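Local coordinates for OxyA protein (Actinoplanes teichomyceticus, PDB 5HH3) that is a heme-containing cytochrome P450 that probably catalyses a phenolic coupling step closing a peptide ring in glycopeptide antibiotic biosynthesis, at residues Asp273-Val278 with Leu353-Phe358. Numbering follows the deposited sequence.
With HEM (protoporphyrin IX containing Fe), chain G.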
# COMPACT_ATOMS: atom_id res chain seq x y z
N ASP B 273 -23.61 -19.96 25.42
CA ASP B 273 -23.12 -19.11 24.33
C ASP B 273 -21.80 -18.39 24.64
O ASP B 273 -21.49 -17.39 24.00
CB ASP B 273 -24.21 -18.10 23.90
CG ASP B 273 -25.47 -18.78 23.40
OD1 ASP B 273 -25.35 -19.73 22.59
OD2 ASP B 273 -26.58 -18.38 23.82
N TRP B 274 -21.02 -18.91 25.60
CA TRP B 274 -19.79 -18.23 26.06
C TRP B 274 -18.81 -17.87 24.93
O TRP B 274 -18.17 -16.82 24.99
CB TRP B 274 -19.07 -19.09 27.12
CG TRP B 274 -18.46 -20.35 26.57
CD1 TRP B 274 -19.03 -21.60 26.51
CD2 TRP B 274 -17.16 -20.50 26.03
NE1 TRP B 274 -18.18 -22.49 25.94
CE2 TRP B 274 -17.01 -21.85 25.63
CE3 TRP B 274 -16.10 -19.61 25.81
CZ2 TRP B 274 -15.86 -22.34 25.04
CZ3 TRP B 274 -14.94 -20.10 25.22
CH2 TRP B 274 -14.83 -21.45 24.85
N LEU B 275 -18.69 -18.74 23.93
CA LEU B 275 -17.71 -18.54 22.87
C LEU B 275 -18.11 -17.37 21.97
O LEU B 275 -17.24 -16.62 21.57
CB LEU B 275 -17.50 -19.80 22.04
CG LEU B 275 -16.53 -19.67 20.87
CD1 LEU B 275 -15.16 -19.19 21.32
CD2 LEU B 275 -16.42 -20.98 20.11
N ASP B 276 -19.39 -17.22 21.68
CA ASP B 276 -19.86 -16.05 20.92
C ASP B 276 -19.50 -14.73 21.61
O ASP B 276 -19.17 -13.78 20.92
CB ASP B 276 -21.36 -16.10 20.68
CG ASP B 276 -21.76 -17.19 19.70
OD1 ASP B 276 -21.01 -17.44 18.74
OD2 ASP B 276 -22.83 -17.78 19.90
N GLU B 277 -19.57 -14.67 22.94
CA GLU B 277 -19.13 -13.47 23.68
C GLU B 277 -17.62 -13.24 23.63
O GLU B 277 -17.17 -12.11 23.48
CB GLU B 277 -19.61 -13.50 25.13
CG GLU B 277 -19.15 -12.34 25.99
CD GLU B 277 -19.78 -11.00 25.65
OE1 GLU B 277 -19.43 -10.02 26.33
OE2 GLU B 277 -20.62 -10.89 24.71
N VAL B 278 -16.83 -14.29 23.75
CA VAL B 278 -15.38 -14.16 23.69
C VAL B 278 -14.97 -13.65 22.32
O VAL B 278 -14.15 -12.75 22.20
CB VAL B 278 -14.66 -15.50 23.99
CG1 VAL B 278 -13.14 -15.36 23.83
CG2 VAL B 278 -14.97 -15.95 25.40
N LEU B 353 -14.28 -24.73 11.68
CA LEU B 353 -12.98 -25.20 12.14
C LEU B 353 -12.39 -24.30 13.25
O LEU B 353 -11.96 -24.80 14.29
CB LEU B 353 -11.99 -25.32 10.97
CG LEU B 353 -10.55 -25.75 11.28
CD1 LEU B 353 -10.52 -27.08 12.02
CD2 LEU B 353 -9.73 -25.87 10.01
N ALA B 354 -12.37 -22.99 13.01
CA ALA B 354 -11.87 -22.05 14.01
C ALA B 354 -12.63 -22.22 15.34
O ALA B 354 -11.99 -22.38 16.37
CB ALA B 354 -11.97 -20.63 13.52
N GLU B 355 -13.96 -22.26 15.29
CA GLU B 355 -14.76 -22.38 16.50
C GLU B 355 -14.54 -23.68 17.25
O GLU B 355 -14.56 -23.67 18.48
CB GLU B 355 -16.25 -22.19 16.23
CG GLU B 355 -16.60 -20.75 15.90
CD GLU B 355 -18.08 -20.53 15.61
OE1 GLU B 355 -18.55 -19.39 15.71
OE2 GLU B 355 -18.78 -21.50 15.25
N LEU B 356 -14.37 -24.78 16.52
CA LEU B 356 -14.05 -26.08 17.12
C LEU B 356 -12.74 -26.04 17.91
O LEU B 356 -12.66 -26.56 19.03
CB LEU B 356 -13.97 -27.17 16.04
CG LEU B 356 -13.48 -28.55 16.50
CD1 LEU B 356 -14.45 -29.11 17.56
CD2 LEU B 356 -13.35 -29.52 15.34
N VAL B 357 -11.72 -25.44 17.32
CA VAL B 357 -10.44 -25.25 17.99
C VAL B 357 -10.59 -24.39 19.26
O VAL B 357 -10.07 -24.76 20.29
CB VAL B 357 -9.36 -24.68 17.04
CG1 VAL B 357 -8.08 -24.31 17.80
CG2 VAL B 357 -9.03 -25.69 15.95
N PHE B 358 -11.35 -23.30 19.18
CA PHE B 358 -11.49 -22.39 20.31
C PHE B 358 -12.33 -23.02 21.42
O PHE B 358 -11.97 -22.90 22.59
CB PHE B 358 -12.14 -21.07 19.92
CG PHE B 358 -11.44 -20.33 18.79
CD1 PHE B 358 -10.09 -20.47 18.54
CD2 PHE B 358 -12.18 -19.45 17.99
CE1 PHE B 358 -9.48 -19.75 17.49
CE2 PHE B 358 -11.58 -18.74 16.96
CZ PHE B 358 -10.24 -18.88 16.71
CHA HEM G . -12.86 -15.10 5.20
CHB HEM G . -10.69 -19.37 5.95
CHC HEM G . -10.33 -18.32 10.69
CHD HEM G . -12.56 -14.12 9.92
C1A HEM G . -12.27 -16.33 5.01
C2A HEM G . -12.07 -16.92 3.73
C3A HEM G . -11.47 -18.12 3.94
C4A HEM G . -11.29 -18.28 5.34
CMA HEM G . -11.04 -19.11 2.88
CAA HEM G . -12.46 -16.32 2.39
CBA HEM G . -13.90 -16.73 2.08
CGA HEM G . -14.44 -16.17 0.77
O1A HEM G . -13.97 -15.13 0.24
O2A HEM G . -15.41 -16.74 0.21
C1B HEM G . -10.38 -19.47 7.32
C2B HEM G . -9.70 -20.58 7.93
C3B HEM G . -9.59 -20.30 9.27
C4B HEM G . -10.24 -18.97 9.46
CMB HEM G . -9.21 -21.83 7.23
CAB HEM G . -9.03 -21.09 10.40
CBB HEM G . -8.60 -22.35 10.36
C1C HEM G . -10.89 -17.08 10.93
C2C HEM G . -10.97 -16.43 12.18
C3C HEM G . -11.61 -15.21 11.96
C4C HEM G . -11.92 -15.15 10.56
CMC HEM G . -10.44 -16.97 13.50
CAC HEM G . -11.97 -14.13 12.92
CBC HEM G . -11.81 -14.15 14.24
C1D HEM G . -12.80 -14.09 8.55
C2D HEM G . -13.45 -12.92 7.92
C3D HEM G . -13.53 -13.18 6.61
C4D HEM G . -12.93 -14.52 6.45
CMD HEM G . -13.94 -11.64 8.56
CAD HEM G . -14.14 -12.25 5.56
CBD HEM G . -13.17 -11.19 5.02
CGD HEM G . -13.87 -10.30 3.98
O1D HEM G . -13.27 -9.40 3.37
O2D HEM G . -15.07 -10.42 3.68
NA HEM G . -11.81 -17.18 5.99
NB HEM G . -10.69 -18.57 8.27
NC HEM G . -11.50 -16.31 9.98
ND HEM G . -12.53 -15.04 7.63
FE HEM G . -11.66 -16.74 7.93
O HOH W 1 -9.82 -15.87 7.40
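Glu-355 OE1 is held by a salt bridge to Arg-351 NE, one turn back on its own helix, and faces Asp-276 OD1 across the contact at 4.4 Å. The two carboxylates do not touch; the arginine probably eases the repulsion between them. They mark one margin of the meeting of the K and L helices of the cytochrome P450 fold, where the K helix brings the ExxR motif (Glu-277, paired with Arg-280 and also with Arg-333) and the L helix follows the cysteine that ligates the heme iron. The axes of the short segments 274-278 and 353-358 make an angle of 107° and stay 11.3 Å apart at closest approach, a separation that side chains must span.

Leu-275 does most of the spanning. Its CG lies anti to the backbone N (chi1 178°), which carries the forked end across to the L helix. One branch, CD2, rests 3.7 Å from Glu-355 O, with the CB of that glutamate just beyond; the other, CD1, meets Phe-358 CB at 3.8 Å, the two side chains running roughly perpendicular. Trp-274 adds an edge contact: its CH2 comes within 3.9 Å of Phe-358 O, close to the indole plane. Apolar contact thus joins the helices, with two backbone carbonyls among the surfaces touched.

The principle illustrated is that one residue can serve two neighbours. While Phe-358 CB receives the leucine, its ring turns off toward the heme, CG anti to the carbonyl carbon (chi1 -55°), and stacks with Phe-246 of the long helix 225-256. Ala-354 O sits above the rim of one ring face, and at the ring's edge CZ lies 3.7 Å from the heme methyl CMC, nearly in the ring plane.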